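Local coordinates for protein Sqt1 (Chaetomium thermophilum, PDB 4ZOY) that is a WD40-repeat chaperone that probably captures a newly made ribosomal protein, most likely uL16 (Rpl10) as in yeast, while it is still being synthesised, at residues A[142-147]-A[205-210]; A[157-162]-A[167-172]; A[186-191]-A[233-238]; A[212-217]-A[264-269]; A[273-278]-A[341-346]. One frame throughout, in Å; residues are numbered along the deposited sequence.

Contact 1. Residues A[142-147]-A[205-210]; sequences INWFAP and LATVSE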
# COMPACT_ATOMS: atom_id res chain seq x y z
N ILE A 142 3.14 11.79 9.02
CA ILE A 142 2.91 10.37 8.75
C ILE A 142 2.98 10.05 7.26
O ILE A 142 2.25 10.62 6.46
CB ILE A 142 1.55 9.94 9.29
CG1 ILE A 142 1.55 10.02 10.82
CG2 ILE A 142 1.23 8.51 8.84
CD1 ILE A 142 0.18 9.95 11.45
N ASN A 143 3.84 9.09 6.90
CA ASN A 143 4.05 8.74 5.49
C ASN A 143 3.21 7.56 5.01
O ASN A 143 2.86 7.49 3.83
CB ASN A 143 5.53 8.45 5.24
CG ASN A 143 6.36 9.69 5.28
OD1 ASN A 143 5.84 10.79 5.10
ND2 ASN A 143 7.66 9.54 5.51
N TRP A 144 2.90 6.63 5.92
CA TRP A 144 2.16 5.43 5.55
C TRP A 144 1.60 4.73 6.78
O TRP A 144 2.11 4.92 7.89
CB TRP A 144 3.05 4.44 4.75
CG TRP A 144 4.32 4.04 5.46
CD1 TRP A 144 5.56 4.61 5.31
CD2 TRP A 144 4.47 3.01 6.46
NE1 TRP A 144 6.48 3.98 6.12
CE2 TRP A 144 5.83 3.01 6.85
CE3 TRP A 144 3.60 2.09 7.04
CZ2 TRP A 144 6.33 2.13 7.81
CZ3 TRP A 144 4.10 1.21 8.00
CH2 TRP A 144 5.45 1.25 8.37
N PHE A 145 0.55 3.95 6.56
CA PHE A 145 -0.03 3.03 7.54
C PHE A 145 0.06 1.61 7.02
O PHE A 145 -0.07 1.39 5.81
CB PHE A 145 -1.51 3.29 7.79
CG PHE A 145 -1.82 4.49 8.64
CD1 PHE A 145 -0.91 5.01 9.53
CD2 PHE A 145 -3.08 5.06 8.55
CE1 PHE A 145 -1.25 6.12 10.32
CE2 PHE A 145 -3.41 6.15 9.33
CZ PHE A 145 -2.51 6.67 10.21
N ALA A 146 0.17 0.64 7.91
CA ALA A 146 -0.00 -0.76 7.52
C ALA A 146 -0.62 -1.53 8.68
O ALA A 146 -0.02 -1.59 9.76
CB ALA A 146 1.33 -1.39 7.12
N PRO A 147 -1.81 -2.09 8.48
CA PRO A 147 -2.42 -2.88 9.56
C PRO A 147 -1.72 -4.22 9.71
O PRO A 147 -1.30 -4.83 8.73
CB PRO A 147 -3.87 -3.04 9.11
CG PRO A 147 -3.79 -3.01 7.60
CD PRO A 147 -2.69 -2.01 7.30
N LEU A 205 7.95 -6.65 10.82
CA LEU A 205 7.59 -5.43 10.11
C LEU A 205 8.83 -4.89 9.41
O LEU A 205 9.80 -4.52 10.06
CB LEU A 205 7.02 -4.38 11.09
CG LEU A 205 6.73 -3.00 10.52
CD1 LEU A 205 5.63 -3.06 9.45
CD2 LEU A 205 6.33 -2.07 11.65
N ALA A 206 8.80 -4.89 8.08
CA ALA A 206 9.92 -4.40 7.29
C ALA A 206 9.68 -2.98 6.82
O ALA A 206 8.65 -2.70 6.21
CB ALA A 206 10.14 -5.31 6.09
N THR A 207 10.61 -2.09 7.13
CA THR A 207 10.49 -0.70 6.70
C THR A 207 11.76 -0.22 6.03
O THR A 207 12.87 -0.71 6.30
CB THR A 207 10.12 0.24 7.86
OG1 THR A 207 11.20 0.32 8.80
CG2 THR A 207 8.86 -0.27 8.57
N VAL A 208 11.59 0.74 5.13
CA VAL A 208 12.70 1.28 4.36
C VAL A 208 12.71 2.79 4.41
O VAL A 208 11.72 3.42 4.78
CB VAL A 208 12.64 0.82 2.89
CG1 VAL A 208 12.86 -0.68 2.81
CG2 VAL A 208 11.31 1.23 2.24
N SER A 209 13.84 3.38 4.02
CA SER A 209 14.08 4.80 4.18
C SER A 209 14.82 5.42 3.01
O SER A 209 15.58 4.73 2.31
CB SER A 209 14.86 5.05 5.48
OG SER A 209 15.27 6.40 5.63
N GLU A 210 14.59 6.71 2.81
CA GLU A 210 15.38 7.53 1.89
C GLU A 210 16.88 7.44 2.19
O GLU A 210 17.70 7.65 1.30
CB GLU A 210 14.95 9.00 1.96
CG GLU A 210 13.59 9.26 1.34
CD GLU A 210 13.20 10.73 1.34
OE1 GLU A 210 14.05 11.58 1.68
OE2 GLU A 210 12.03 11.01 1.00

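Contact 2. Residues A[157-162]-A[167-172]; sequences IALGAS and WVFTLD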
# COMPACT_ATOMS: atom_id res chain seq x y z
N ILE A 157 -1.75 -1.52 14.32
CA ILE A 157 -1.36 -0.76 13.13
C ILE A 157 0.05 -0.23 13.25
O ILE A 157 0.49 0.15 14.35
CB ILE A 157 -2.36 0.41 12.87
CG1 ILE A 157 -2.03 1.18 11.59
CG2 ILE A 157 -2.39 1.39 14.05
CD1 ILE A 157 -2.80 2.47 11.47
N ALA A 158 0.77 -0.19 12.13
CA ALA A 158 2.07 0.44 12.07
C ALA A 158 2.00 1.68 11.22
O ALA A 158 1.18 1.78 10.30
CB ALA A 158 3.11 -0.52 11.49
N LEU A 159 2.90 2.60 11.52
CA LEU A 159 3.12 3.76 10.65
C LEU A 159 4.60 4.08 10.57
O LEU A 159 5.39 3.71 11.44
CB LEU A 159 2.34 4.97 11.16
CG LEU A 159 2.73 5.62 12.49
CD1 LEU A 159 3.92 6.58 12.37
CD2 LEU A 159 1.50 6.35 13.04
N GLY A 160 4.98 4.79 9.52
CA GLY A 160 6.32 5.32 9.40
C GLY A 160 6.24 6.81 9.17
O GLY A 160 5.26 7.29 8.59
N ALA A 161 7.25 7.55 9.64
CA ALA A 161 7.19 9.01 9.64
C ALA A 161 8.39 9.68 8.97
O ALA A 161 9.38 9.03 8.65
CB ALA A 161 7.04 9.51 11.07
N SER A 162 8.29 11.00 8.79
CA SER A 162 9.33 11.76 8.10
C SER A 162 10.64 11.84 8.88
O SER A 162 11.70 12.08 8.29
CB SER A 162 8.83 13.18 7.79
OG SER A 162 8.55 13.91 8.97
N TRP A 167 6.25 3.48 14.30
CA TRP A 167 5.43 3.28 15.49
C TRP A 167 4.45 2.14 15.26
O TRP A 167 3.85 2.03 14.18
CB TRP A 167 4.68 4.57 15.84
CG TRP A 167 5.60 5.69 16.22
CD1 TRP A 167 6.43 6.39 15.39
CD2 TRP A 167 5.80 6.23 17.54
NE1 TRP A 167 7.14 7.33 16.11
CE2 TRP A 167 6.76 7.25 17.43
CE3 TRP A 167 5.25 5.95 18.80
CZ2 TRP A 167 7.20 7.99 18.53
CZ3 TRP A 167 5.68 6.69 19.89
CH2 TRP A 167 6.64 7.70 19.75
N VAL A 168 4.27 1.30 16.27
CA VAL A 168 3.25 0.27 16.23
C VAL A 168 2.28 0.50 17.38
O VAL A 168 2.70 0.58 18.53
CB VAL A 168 3.86 -1.15 16.32
CG1 VAL A 168 2.76 -2.20 16.26
CG2 VAL A 168 4.88 -1.36 15.19
N PHE A 169 0.99 0.64 17.06
CA PHE A 169 -0.04 0.92 18.05
C PHE A 169 -1.04 -0.20 18.08
O PHE A 169 -1.35 -0.78 17.04
CB PHE A 169 -0.79 2.22 17.75
CG PHE A 169 0.06 3.44 17.70
CD1 PHE A 169 0.40 4.12 18.86
CD2 PHE A 169 0.52 3.93 16.48
CE1 PHE A 169 1.19 5.27 18.81
CE2 PHE A 169 1.30 5.07 16.42
CZ PHE A 169 1.64 5.75 17.59
N THR A 170 -1.61 -0.46 19.26
CA THR A 170 -2.75 -1.35 19.32
C THR A 170 -3.95 -0.59 19.88
O THR A 170 -3.83 0.17 20.83
CB THR A 170 -2.44 -2.60 20.16
OG1 THR A 170 -1.50 -3.41 19.43
CG2 THR A 170 -3.69 -3.42 20.38
N LEU A 171 -5.09 -0.77 19.21
CA LEU A 171 -6.31 -0.03 19.52
C LEU A 171 -7.17 -0.94 20.38
O LEU A 171 -7.80 -1.88 19.89
CB LEU A 171 -7.02 0.40 18.23
CG LEU A 171 -6.06 1.17 17.30
CD1 LEU A 171 -6.77 1.70 16.05
CD2 LEU A 171 -5.35 2.31 18.02
N ASP A 172 -7.15 -0.69 21.69
CA ASP A 172 -7.73 -1.60 22.67
C ASP A 172 -8.11 -0.86 23.94
O ASP A 172 -7.33 -0.05 24.47
CB ASP A 172 -6.73 -2.74 22.98
CG ASP A 172 -7.25 -3.74 24.00
OD1 ASP A 172 -8.37 -3.57 24.54
OD2 ASP A 172 -6.53 -4.73 24.25

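Contact 3. Residues A[186-191]-A[233-238]; sequences YFLHTG and GQTVVS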
# COMPACT_ATOMS: atom_id res chain seq x y z
N TYR A 186 10.27 2.80 17.10
CA TYR A 186 11.62 2.57 16.61
C TYR A 186 12.21 3.80 15.97
O TYR A 186 11.50 4.53 15.26
CB TYR A 186 11.63 1.45 15.58
CG TYR A 186 11.13 0.11 16.03
CD1 TYR A 186 11.86 -0.67 16.91
CD2 TYR A 186 9.93 -0.39 15.54
CE1 TYR A 186 11.40 -1.91 17.31
CE2 TYR A 186 9.47 -1.63 15.92
CZ TYR A 186 10.21 -2.39 16.80
OH TYR A 186 9.74 -3.63 17.17
N PHE A 187 13.50 4.02 16.18
CA PHE A 187 14.19 5.20 15.68
C PHE A 187 15.50 4.83 15.01
O PHE A 187 16.54 5.44 15.26
CB PHE A 187 14.43 6.20 16.82
CG PHE A 187 13.17 6.57 17.55
CD1 PHE A 187 12.34 7.57 17.07
CD2 PHE A 187 12.82 5.90 18.71
CE1 PHE A 187 11.17 7.89 17.74
CE2 PHE A 187 11.65 6.22 19.38
CZ PHE A 187 10.83 7.22 18.89
N LEU A 188 15.45 3.82 14.15
CA LEU A 188 16.65 3.30 13.52
C LEU A 188 16.96 3.99 12.18
O LEU A 188 18.12 4.28 11.91
CB LEU A 188 16.54 1.79 13.33
CG LEU A 188 16.48 0.99 14.64
CD1 LEU A 188 16.48 -0.50 14.38
CD2 LEU A 188 17.62 1.37 15.56
N HIS A 189 15.94 4.23 11.35
CA HIS A 189 16.16 5.01 10.13
C HIS A 189 16.62 6.42 10.50
O HIS A 189 16.17 6.95 11.51
CB HIS A 189 14.90 5.13 9.27
CG HIS A 189 14.35 3.82 8.77
ND1 HIS A 189 15.08 2.93 8.02
CD2 HIS A 189 13.10 3.31 8.86
CE1 HIS A 189 14.31 1.91 7.68
NE2 HIS A 189 13.11 2.11 8.18
N THR A 190 17.48 7.02 9.68
CA THR A 190 17.98 8.37 9.94
C THR A 190 17.45 9.40 8.95
O THR A 190 17.78 10.58 9.03
CB THR A 190 19.53 8.43 9.92
OG1 THR A 190 20.01 8.33 8.57
CG2 THR A 190 20.13 7.31 10.75
N GLY A 191 16.64 8.94 8.00
CA GLY A 191 15.94 9.82 7.08
C GLY A 191 14.50 9.34 6.98
O GLY A 191 14.15 8.32 7.59
N GLY A 233 18.98 -5.65 19.17
CA GLY A 233 17.95 -6.24 20.00
C GLY A 233 16.54 -6.06 19.45
O GLY A 233 15.60 -6.69 19.92
N GLN A 234 16.41 -5.21 18.45
CA GLN A 234 15.09 -4.84 17.95
C GLN A 234 14.73 -5.49 16.61
O GLN A 234 13.55 -5.74 16.34
CB GLN A 234 14.97 -3.32 17.81
CG GLN A 234 15.01 -2.56 19.12
CD GLN A 234 14.79 -1.07 18.93
OE1 GLN A 234 15.54 -0.39 18.22
NE2 GLN A 234 13.75 -0.55 19.57
N THR A 235 15.72 -5.73 15.77
CA THR A 235 15.44 -6.22 14.42
C THR A 235 15.96 -7.62 14.16
O THR A 235 16.88 -8.07 14.83
CB THR A 235 16.07 -5.30 13.35
OG1 THR A 235 17.50 -5.45 13.38
CG2 THR A 235 15.69 -3.85 13.57
N VAL A 236 15.39 -8.29 13.16
CA VAL A 236 15.92 -9.57 12.69
C VAL A 236 16.84 -9.39 11.49
O VAL A 236 17.64 -10.27 11.17
CB VAL A 236 14.83 -10.57 12.30
CG1 VAL A 236 13.95 -10.89 13.49
CG2 VAL A 236 14.00 -10.05 11.12
N VAL A 237 16.69 -8.25 10.82
CA VAL A 237 17.54 -7.80 9.71
C VAL A 237 17.73 -6.30 9.83
O VAL A 237 16.76 -5.57 10.03
CB VAL A 237 16.93 -8.12 8.32
CG1 VAL A 237 17.72 -7.41 7.20
CG2 VAL A 237 16.87 -9.60 8.06
N SER A 238 18.97 -5.84 9.72
CA SER A 238 19.29 -4.43 9.64
C SER A 238 20.38 -4.26 8.59
O SER A 238 21.49 -4.77 8.75
CB SER A 238 19.75 -3.86 10.99
OG SER A 238 18.66 -3.67 11.87
O HOH W 1 11.66 -5.09 18.45
O HOH W 2 14.97 2.28 18.05

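Contact 4. Residues A[212-217]-A[264-269]; sequences ESLHVY and VAVGGA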
# COMPACT_ATOMS: atom_id res chain seq x y z
N GLU A 212 18.53 4.88 2.73
CA GLU A 212 18.97 3.63 2.11
C GLU A 212 18.94 2.42 3.05
O GLU A 212 19.32 1.32 2.67
CB GLU A 212 20.36 3.80 1.46
CG GLU A 212 20.34 4.90 0.41
CD GLU A 212 21.71 5.32 -0.11
OE1 GLU A 212 22.64 4.49 -0.08
OE2 GLU A 212 21.83 6.47 -0.58
N SER A 213 18.44 2.61 4.28
CA SER A 213 18.39 1.49 5.22
C SER A 213 17.08 0.68 5.17
O SER A 213 16.01 1.20 4.80
CB SER A 213 18.65 1.96 6.65
OG SER A 213 17.69 2.91 7.10
N LEU A 214 17.22 -0.59 5.51
CA LEU A 214 16.13 -1.53 5.72
C LEU A 214 16.22 -2.08 7.13
O LEU A 214 17.27 -2.56 7.52
CB LEU A 214 16.20 -2.70 4.72
CG LEU A 214 15.47 -4.00 5.05
CD1 LEU A 214 13.95 -3.84 4.90
CD2 LEU A 214 15.94 -5.16 4.18
N HIS A 215 15.13 -2.01 7.89
CA HIS A 215 15.07 -2.65 9.19
C HIS A 215 13.83 -3.52 9.25
O HIS A 215 12.75 -3.11 8.79
CB HIS A 215 15.07 -1.63 10.32
CG HIS A 215 16.33 -0.83 10.37
ND1 HIS A 215 17.52 -1.35 10.82
CD2 HIS A 215 16.59 0.45 9.99
CE1 HIS A 215 18.46 -0.43 10.73
NE2 HIS A 215 17.92 0.67 10.22
N VAL A 216 13.98 -4.72 9.79
CA VAL A 216 12.85 -5.62 9.92
C VAL A 216 12.66 -5.91 11.41
O VAL A 216 13.44 -6.63 12.02
CB VAL A 216 13.07 -6.92 9.13
CG1 VAL A 216 11.83 -7.79 9.23
CG2 VAL A 216 13.38 -6.60 7.65
N TYR A 217 11.60 -5.33 11.98
CA TYR A 217 11.42 -5.31 13.43
C TYR A 217 10.73 -6.54 13.95
O TYR A 217 9.75 -7.02 13.38
CB TYR A 217 10.62 -4.08 13.87
CG TYR A 217 11.09 -2.80 13.22
CD1 TYR A 217 12.23 -2.15 13.66
CD2 TYR A 217 10.38 -2.26 12.16
CE1 TYR A 217 12.66 -0.98 13.04
CE2 TYR A 217 10.79 -1.11 11.55
CZ TYR A 217 11.92 -0.47 11.99
OH TYR A 217 12.32 0.68 11.35
N VAL A 264 12.21 -10.55 1.91
CA VAL A 264 11.69 -9.21 1.72
C VAL A 264 12.34 -8.61 0.48
O VAL A 264 13.54 -8.82 0.24
CB VAL A 264 11.94 -8.33 2.98
CG1 VAL A 264 13.42 -8.26 3.34
CG2 VAL A 264 11.35 -6.94 2.81
N ALA A 265 11.54 -7.91 -0.33
CA ALA A 265 12.04 -7.14 -1.47
C ALA A 265 11.98 -5.67 -1.13
O ALA A 265 10.98 -5.20 -0.60
CB ALA A 265 11.22 -7.43 -2.71
N VAL A 266 13.06 -4.95 -1.44
CA VAL A 266 13.06 -3.49 -1.31
C VAL A 266 13.34 -2.89 -2.67
O VAL A 266 14.07 -3.46 -3.48
CB VAL A 266 14.09 -2.97 -0.27
CG1 VAL A 266 13.80 -3.57 1.10
CG2 VAL A 266 15.53 -3.29 -0.69
N GLY A 267 12.71 -1.76 -2.94
CA GLY A 267 12.85 -1.11 -4.23
C GLY A 267 13.24 0.33 -4.02
O GLY A 267 12.81 0.98 -3.08
N GLY A 268 14.10 0.83 -4.90
CA GLY A 268 14.59 2.17 -4.71
C GLY A 268 15.01 2.89 -5.97
O GLY A 268 14.55 2.59 -7.06
N ALA A 269 15.91 3.85 -5.79
CA ALA A 269 16.37 4.69 -6.88
C ALA A 269 17.04 3.89 -7.99
O ALA A 269 17.57 2.80 -7.76
CB ALA A 269 17.32 5.76 -6.35

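Contact 5. Residues A[273-278]-A[341-346]; sequences IKIVGL and PILAAG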
# COMPACT_ATOMS: atom_id res chain seq x y z
N ILE A 273 16.33 -3.13 -7.14
CA ILE A 273 15.58 -3.98 -6.24
C ILE A 273 16.56 -4.90 -5.54
O ILE A 273 17.46 -5.44 -6.18
CB ILE A 273 14.52 -4.82 -6.97
CG1 ILE A 273 13.53 -3.92 -7.70
CG2 ILE A 273 13.80 -5.74 -5.99
CD1 ILE A 273 12.70 -4.63 -8.72
N LYS A 274 16.41 -5.07 -4.23
CA LYS A 274 17.22 -6.04 -3.48
C LYS A 274 16.30 -7.06 -2.82
O LYS A 274 15.27 -6.68 -2.26
CB LYS A 274 18.07 -5.35 -2.42
CG LYS A 274 19.03 -4.29 -2.93
CD LYS A 274 20.22 -4.92 -3.61
CE LYS A 274 21.15 -3.88 -4.20
NZ LYS A 274 22.38 -4.53 -4.76
N ILE A 275 16.68 -8.33 -2.89
CA ILE A 275 15.96 -9.42 -2.24
C ILE A 275 16.77 -9.89 -1.03
O ILE A 275 17.93 -10.27 -1.19
CB ILE A 275 15.71 -10.62 -3.18
CG1 ILE A 275 15.10 -10.14 -4.50
CG2 ILE A 275 14.81 -11.66 -2.51
CD1 ILE A 275 13.77 -9.39 -4.35
N VAL A 276 16.17 -9.86 0.16
CA VAL A 276 16.88 -10.17 1.40
C VAL A 276 16.15 -11.28 2.15
O VAL A 276 14.92 -11.28 2.23
CB VAL A 276 17.00 -8.92 2.30
CG1 VAL A 276 17.69 -9.27 3.61
CG2 VAL A 276 17.75 -7.82 1.59
N GLY A 277 16.90 -12.23 2.68
CA GLY A 277 16.29 -13.32 3.43
C GLY A 277 15.80 -12.91 4.82
O GLY A 277 16.40 -12.06 5.48
N LEU A 278 14.71 -13.54 5.23
CA LEU A 278 14.14 -13.34 6.57
C LEU A 278 14.15 -14.65 7.33
O LEU A 278 14.07 -15.72 6.72
CB LEU A 278 12.70 -12.84 6.48
CG LEU A 278 12.47 -11.50 5.79
CD1 LEU A 278 10.96 -11.26 5.75
CD2 LEU A 278 13.21 -10.37 6.51
N PRO A 341 4.61 -17.76 -8.48
CA PRO A 341 5.98 -17.46 -8.05
C PRO A 341 6.56 -16.27 -8.80
O PRO A 341 7.52 -16.40 -9.55
CB PRO A 341 6.72 -18.75 -8.39
CG PRO A 341 6.00 -19.28 -9.58
CD PRO A 341 4.54 -18.94 -9.36
N ILE A 342 5.93 -15.12 -8.60
CA ILE A 342 6.38 -13.91 -9.29
C ILE A 342 6.35 -12.69 -8.38
O ILE A 342 5.59 -12.62 -7.41
CB ILE A 342 5.54 -13.60 -10.56
CG1 ILE A 342 4.06 -13.42 -10.21
CG2 ILE A 342 5.72 -14.69 -11.64
CD1 ILE A 342 3.19 -13.07 -11.41
N LEU A 343 7.20 -11.73 -8.73
CA LEU A 343 7.29 -10.43 -8.08
C LEU A 343 7.12 -9.37 -9.15
O LEU A 343 7.78 -9.43 -10.19
CB LEU A 343 8.64 -10.27 -7.38
CG LEU A 343 9.01 -8.87 -6.87
CD1 LEU A 343 8.16 -8.48 -5.65
CD2 LEU A 343 10.51 -8.77 -6.56
N ALA A 344 6.23 -8.40 -8.91
CA ALA A 344 6.01 -7.27 -9.82
C ALA A 344 6.54 -5.98 -9.23
O ALA A 344 6.39 -5.71 -8.04
CB ALA A 344 4.53 -7.13 -10.14
N ALA A 345 7.15 -5.15 -10.08
CA ALA A 345 7.74 -3.88 -9.66
C ALA A 345 7.29 -2.76 -10.59
O ALA A 345 7.43 -2.88 -11.81
CB ALA A 345 9.25 -3.99 -9.65
N GLY A 346 6.77 -1.68 -10.02
CA GLY A 346 6.35 -0.52 -10.82
C GLY A 346 7.34 0.61 -10.63
O GLY A 346 7.75 0.90 -9.52

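Contact 1. Residues A[142-147]-A[205-210]
Strands 142-147 and 204-209 belong to successive sheets, and even at their nearest pair, Trp144 and Thr207, the CA atoms stand 10.4 Å apart, so no backbone bond is possible and long side chains must span the gap. Trp144 does most of the spanning. Its CG sits between the backbone N and the carbonyl carbon (chi1 56°), and the indole reaches the other strand with its six-membered ring, CZ2 coming to 3.6 Å from Thr207 CG2. The two side chains meet at about a right angle, the methyl arriving obliquely on the ring. Leu205, two residues earlier on the same strand, adds a looser touch, its CD1 lying 4.4 Å from Trp144 CH2. A tryptophan suits this place because its long, flat indole carries the six-membered ring across the gap to Thr207 and Leu205, while its NE1 finds a hydrogen bond beyond these two strands. Threonine suits its own place because its two branches do different work: CG2 meets the indole, whereas the buried OG1 is held by His189 NE2 and Tyr217 OH. That network resembles the His-Ser/Thr-Trp hydrogen-bond relay of WD40 repeats, with tyrosine probably standing where tryptophan is usual. Cys193 also touches both Trp144 and Thr207. The first strand of one four-stranded sheet thus packs against the second strand of the next, the apolar blade-to-blade interface of a beta-propeller.

Contact 2. Residues A[157-162]-A[167-172]
Ile157 and Phe169 form a hydrogen-bonded antiparallel pair, each taking the other's N-H, with both N-to-O distances 2.8 Å. Leu159 and Trp167 make the second such pair, Leu159 N reaching Trp167 O at 2.9 Å. Between them Ala158 and Val168 face each other as a non-hydrogen-bonded pair, the small alanine CB lying against Val168 CG2. On the opposite face Leu159 forks between two aromatic rings. CD1 lies 3.9 Å from Trp167 CD1, the two side chains running alongside one another, while CD2 meets the edge of the Phe169 ring at CE2, 3.6 Å away. The fork depends on chi1 of 68°, which holds CG between the backbone N and carbonyl carbon. Cut back to an alanine, Leu159 would lose both methyls, which is likely to open a gap beside the two rings and give the edge of Phe169 more freedom to shift. Farther out, Ser165 OG bonds Trp167 NE1, fixing the indole, and Met114 of the preceding sheet touches both Leu159 and Phe169. The hairpin forms the middle of its four-stranded sheet, with strand 142-147 bonded beyond strand 156-161 and strand 180-186 beyond strand 166-171.

Contact 3. Residues A[186-191]-A[233-238]
Gln234 is brought alongside Tyr186 by a side chain whose CG stands anti to the carbonyl carbon (chi1 -67°) and which then runs extended through chi2 of -176°. Tyr186 has its CG in the same position, and the two side chains slide past one another in opposite directions. The amide comes up at the edge of the ring, NE2 lying 3.3 Å from Tyr186 CD1, with the two planes 66° apart; this is neither a stack nor a hydrogen bond to the ring face. Leu188 packs beside the amide oxygen, and its CD1 reaches Thr235 CG2 tip to tip at 3.5 Å. Threonine turns its methyl to the leucine while OG1 pairs with Ser238 OG, 2.6 Å away.

Two waters complete the join. One links Tyr186 OH, at 2.7 Å, with the carbonyl oxygen of Gln234. The other accepts from Phe187 N and donates to Gln234 OE1, 2.7 Å from it. A leucine in place of Gln234 would probably take from this second water the acceptor that OE1 provides and weaken the bridge to the Phe187 backbone. Beyond the contact, Tyr186 stacks on Tyr217, and Asn232 OD1 accepts from Gln234 N. With no direct hydrogen bond across, the loop after strand 180-186 and the approach to strand 235-239 are joined by the amide at the ring edge, the Leu188–Thr235 methyl contact and two waters, a join probably less rigid than the backbone pairing within a sheet.

Contact 4. Residues A[212-217]-A[264-269]
Leu214 points its two methyls at two valines of the next sheet, and the three side chains make up nearly the whole of this buried contact. Its CG lies opposite the backbone N (chi1 159°), which carries the fork across to strand 263-268, where the nearest CA is that of Val266, 7.9 Å from the CA of Leu214. The two valines are met differently. Leu214 CD1 crosses Val266 at a slant, 3.8 Å from its CG1. Leu214 CD2 instead meets Val264 head-on, the two tips approaching, with CG1 4.1 Å away; the same CD2 also lies near Val266 CG1. One leucine therefore settles between two residues that stand on the same side of their strand. Branched but short valines fit here because the backbones are already close for facing sheets, while leucine supplies the reach. No polar group takes part, so the join rests on shape and burial alone. Val208 of strand 204-209 and Phe246 also cover Leu214, and Val255 of strand 252-257 touches both valines. The contact thus sets the third strand of one four-stranded sheet against the second strand of the next, with strand 273-277 flanking that second strand and Val276 touching Leu214.

Contact 5. Residues A[273-278]-A[341-346]
The interface between two neighbouring blades of a beta-propeller is formed here by Ile273 and Ile275 of strand 273-277, lying over Leu343 and Ala345 of strand 342-347. The strands belong to different sheets and share no hydrogen bond; the CA atoms of Ile273 and Ala345 are 8.6 Å apart, those of Ile275 and Leu343 10.5 Å. The spacing decides which residues fit. Where the strands are closer, the small Ala345 offers only its CB, and the extended isoleucine (chi2 164°) brings CD1 to within 3.6 Å of it. Where they have spread, a second large residue is needed: Leu343 CD2 meets Ile275 CD1 tip to tip at 4.0 Å. Leu343 extends across because its CG is anti to the backbone N (chi1 169°). Each isoleucine uses the end of its longer branch, CD1, to make the touch. Lys274, between them, leads the other way, its NZ bonded to Arg245 O and Ser323 OG, so the positive charge is kept out of this apolar layer. Ile331 touches both Ile273 and Ala345, and Phe336 covers Leu343. All four touching residues are buried. Large and small aliphatic groups matched in this manner, third strand of one sheet against second strand of the following one, give the kind of apolar blade-to-blade packing found in WD40 propellers.

Eight four-stranded sheets arranged round a ring make this an eight-bladed propeller, and the five contacts follow four consecutive blades. Contact 2 lies within one blade, whose first strand leads through contact 1, centres 9 Å away, into the next. Contacts 4 and 5, with centres 11 Å apart, are equivalent joins at the two succeeding interfaces, coupled through the paired strands 263-268 and 273-277. Contact 3 joins the blade of contact 2 to the next one at the periphery, about 21 Å from the chain's centre against 9 Å for contact 1. His189 bonds to both Thr207 and Ser213, connecting contact 3 with contacts 1 and 4. Contacts 2 and 5 are farthest separated, about 25 Å between centres.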